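Local atomic coordinates of hypothetical protein MJ1247 (Methanocaldococcus jannaschii, PDB entry 1JEO), a protein that catalyses the interconversion of 3-hexulose 6-phosphate and fructose 6-phosphate, an isomerisation on the route to ribose 5-phosphate. Residues M63-K68 / E160-L165. Numbering follows the deposited sequence.
Sequences MHLGFK and EIMKRL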
loop_
_atom_site.group_PDB
_atom_site.type_symbol
_atom_site.label_atom_id
_atom_site.label_comp_id
_atom_site.label_asym_id
_atom_site.label_seq_id
_atom_site.Cartn_x
_atom_site.Cartn_y
_atom_site.Cartn_z
ATOM N N MET A 63 -8.602 -2.621 8.371
ATOM C CA MET A 63 -9.836 -2.444 9.127
ATOM C C MET A 63 -10.091 -3.724 9.936
ATOM O O MET A 63 -10.450 -3.647 11.114
ATOM C CB MET A 63 -10.989 -2.144 8.157
ATOM C CG MET A 63 -12.368 -1.936 8.769
ATOM S SD MET A 63 -13.284 -3.467 9.063
ATOM C CE MET A 63 -13.552 -3.229 10.733
ATOM N N HIS A 64 -9.850 -4.883 9.314
ATOM C CA HIS A 64 -10.030 -6.197 9.946
ATOM C C HIS A 64 -9.168 -6.367 11.198
ATOM O O HIS A 64 -9.564 -7.055 12.141
ATOM C CB HIS A 64 -9.694 -7.325 8.963
ATOM C CG HIS A 64 -10.699 -7.512 7.871
ATOM N ND1 HIS A 64 -12.001 -7.070 7.965
ATOM C CD2 HIS A 64 -10.595 -8.121 6.665
ATOM C CE1 HIS A 64 -12.654 -7.403 6.865
ATOM N NE2 HIS A 64 -11.824 -8.042 6.061
ATOM N N LEU A 65 -8.011 -5.702 11.205
ATOM C CA LEU A 65 -7.073 -5.741 12.325
ATOM C C LEU A 65 -7.360 -4.716 13.429
ATOM O O LEU A 65 -6.674 -4.703 14.455
ATOM C CB LEU A 65 -5.629 -5.597 11.826
ATOM C CG LEU A 65 -5.066 -6.634 10.847
ATOM C CD1 LEU A 65 -3.587 -6.368 10.666
ATOM C CD2 LEU A 65 -5.287 -8.054 11.339
ATOM N N GLY A 66 -8.357 -3.856 13.209
ATOM C CA GLY A 66 -8.732 -2.869 14.212
ATOM C C GLY A 66 -8.334 -1.426 14.005
ATOM O O GLY A 66 -8.645 -0.585 14.847
ATOM N N PHE A 67 -7.646 -1.134 12.903
ATOM C CA PHE A 67 -7.224 0.234 12.596
ATOM C C PHE A 67 -8.376 1.019 11.980
ATOM O O PHE A 67 -9.308 0.423 11.441
ATOM C CB PHE A 67 -6.052 0.221 11.607
ATOM C CG PHE A 67 -4.805 -0.417 12.145
ATOM C CD1 PHE A 67 -4.484 -1.744 11.815
ATOM C CD2 PHE A 67 -3.942 0.304 12.989
ATOM C CE1 PHE A 67 -3.311 -2.359 12.323
ATOM C CE2 PHE A 67 -2.763 -0.291 13.509
ATOM C CZ PHE A 67 -2.447 -1.630 13.173
ATOM N N LYS A 68 -8.331 2.347 12.107
ATOM C CA LYS A 68 -9.347 3.223 11.511
ATOM C C LYS A 68 -8.846 3.476 10.085
ATOM O O LYS A 68 -8.058 4.390 9.825
ATOM C CB LYS A 68 -9.511 4.520 12.318
ATOM C CG LYS A 68 -10.113 4.297 13.712
ATOM C CD LYS A 68 -10.746 5.557 14.303
ATOM C CE LYS A 68 -9.715 6.522 14.877
ATOM N NZ LYS A 68 -10.344 7.774 15.395
ATOM N N GLU A 160 3.108 -9.208 8.816
ATOM C CA GLU A 160 4.077 -8.675 9.764
ATOM C C GLU A 160 3.439 -7.858 10.889
ATOM O O GLU A 160 3.964 -7.849 12.004
ATOM C CB GLU A 160 5.159 -7.856 9.052
ATOM C CG GLU A 160 6.092 -8.665 8.152
ATOM C CD GLU A 160 6.862 -9.749 8.892
ATOM O OE1 GLU A 160 7.552 -9.426 9.880
ATOM O OE2 GLU A 160 6.772 -10.927 8.481
ATOM N N ILE A 161 2.307 -7.197 10.612
ATOM C CA ILE A 161 1.603 -6.409 11.638
ATOM C C ILE A 161 0.972 -7.360 12.666
ATOM O O ILE A 161 1.015 -7.090 13.867
ATOM C CB ILE A 161 0.524 -5.437 11.031
ATOM C CG1 ILE A 161 1.207 -4.334 10.215
ATOM C CG2 ILE A 161 -0.305 -4.766 12.146
ATOM C CD1 ILE A 161 0.255 -3.453 9.389
ATOM N N MET A 162 0.451 -8.491 12.186
ATOM C CA MET A 162 -0.171 -9.508 13.042
ATOM C C MET A 162 0.850 -10.190 13.962
ATOM O O MET A 162 0.536 -10.496 15.111
ATOM C CB MET A 162 -0.890 -10.567 12.205
ATOM C CG MET A 162 -2.134 -10.085 11.486
ATOM S SD MET A 162 -3.070 -11.429 10.710
ATOM C CE MET A 162 -2.364 -11.468 9.257
ATOM N N LYS A 163 2.071 -10.384 13.454
ATOM C CA LYS A 163 3.182 -11.000 14.196
ATOM C C LYS A 163 3.686 -10.106 15.328
ATOM O O LYS A 163 3.936 -10.584 16.436
ATOM C CB LYS A 163 4.372 -11.269 13.270
ATOM C CG LYS A 163 4.220 -12.401 12.297
ATOM C CD LYS A 163 5.457 -12.478 11.423
ATOM C CE LYS A 163 5.380 -13.618 10.450
ATOM N NZ LYS A 163 6.521 -13.615 9.496
ATOM N N ARG A 164 3.836 -8.815 15.030
ATOM C CA ARG A 164 4.334 -7.825 15.990
ATOM C C ARG A 164 3.349 -7.439 17.084
ATOM O O ARG A 164 3.759 -7.096 18.195
ATOM C CB ARG A 164 4.818 -6.571 15.258
ATOM C CG ARG A 164 6.022 -6.821 14.370
ATOM C CD ARG A 164 6.360 -5.609 13.531
ATOM N NE ARG A 164 7.317 -5.946 12.479
ATOM C CZ ARG A 164 8.192 -5.096 11.949
ATOM N NH1 ARG A 164 8.254 -3.837 12.368
ATOM N NH2 ARG A 164 8.989 -5.502 10.970
ATOM N N LEU A 165 2.059 -7.501 16.768
ATOM C CA LEU A 165 1.014 -7.151 17.727
ATOM C C LEU A 165 0.290 -8.363 18.328
ATOM O O LEU A 165 -0.669 -8.198 19.090
ATOM C CB LEU A 165 0.011 -6.171 17.094
ATOM C CG LEU A 165 0.504 -4.821 16.553
ATOM C CD1 LEU A 165 -0.680 -4.037 15.990
ATOM C CD2 LEU A 165 1.221 -4.015 17.641
#
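K163 NZ reaches E160 OE2 at 2.9 Å, a salt bridge on the flank of helix 144-164 turned away from L65 and F67; the oxygen is met on its syn side, 25° out of the carboxylate plane. The flank that does face 63-68 is apolar, with I161, M162 and L165 packing on L65 and F67 through carbon and sulfur alone. L65 lays both methyls on M162, and CD1 reaches I161 as well. CD1 rests 3.9 Å from I161 CG2, while CD2 lies 3.8 Å from M162 CG, the L65 and M162 side chains crossing at about a right angle. The extended chi2 of M162 (-172°) carries its SD to 4.1 Å from L65 CD2. An alanine at L65 would take both methyls away and would probably open a gap beside M162, leaving its CG and SD without their apolar cover from this turn. Two residues on, F67 presents a ring edge: CE1 lies 3.9 Å from I161 CG2, which sits near the ring plane. Because that methyl is anti to the I161 backbone N, it can serve L65 CD1 and the F67 ring at once. F67 and L165 reach toward each other from opposite directions, L165 CD1 4.1 Å from F67 CZ. The chain can place L65 and F67 together because G66, at positive phi, closes helix 49-64 in a Schellman motif, with G66 N bonded to M63 O at 3.0 Å. I37 of helix 24-39 touches both F67 and I161, and L167 and I172 lie against L65. Away from the inferred substrate site, the contact joins the C-terminal ends of two helices, helix 49-64 being the crossover helix between parallel strands 43-46 and 69-71, as befits the layered alpha/beta fold of a SIS domain.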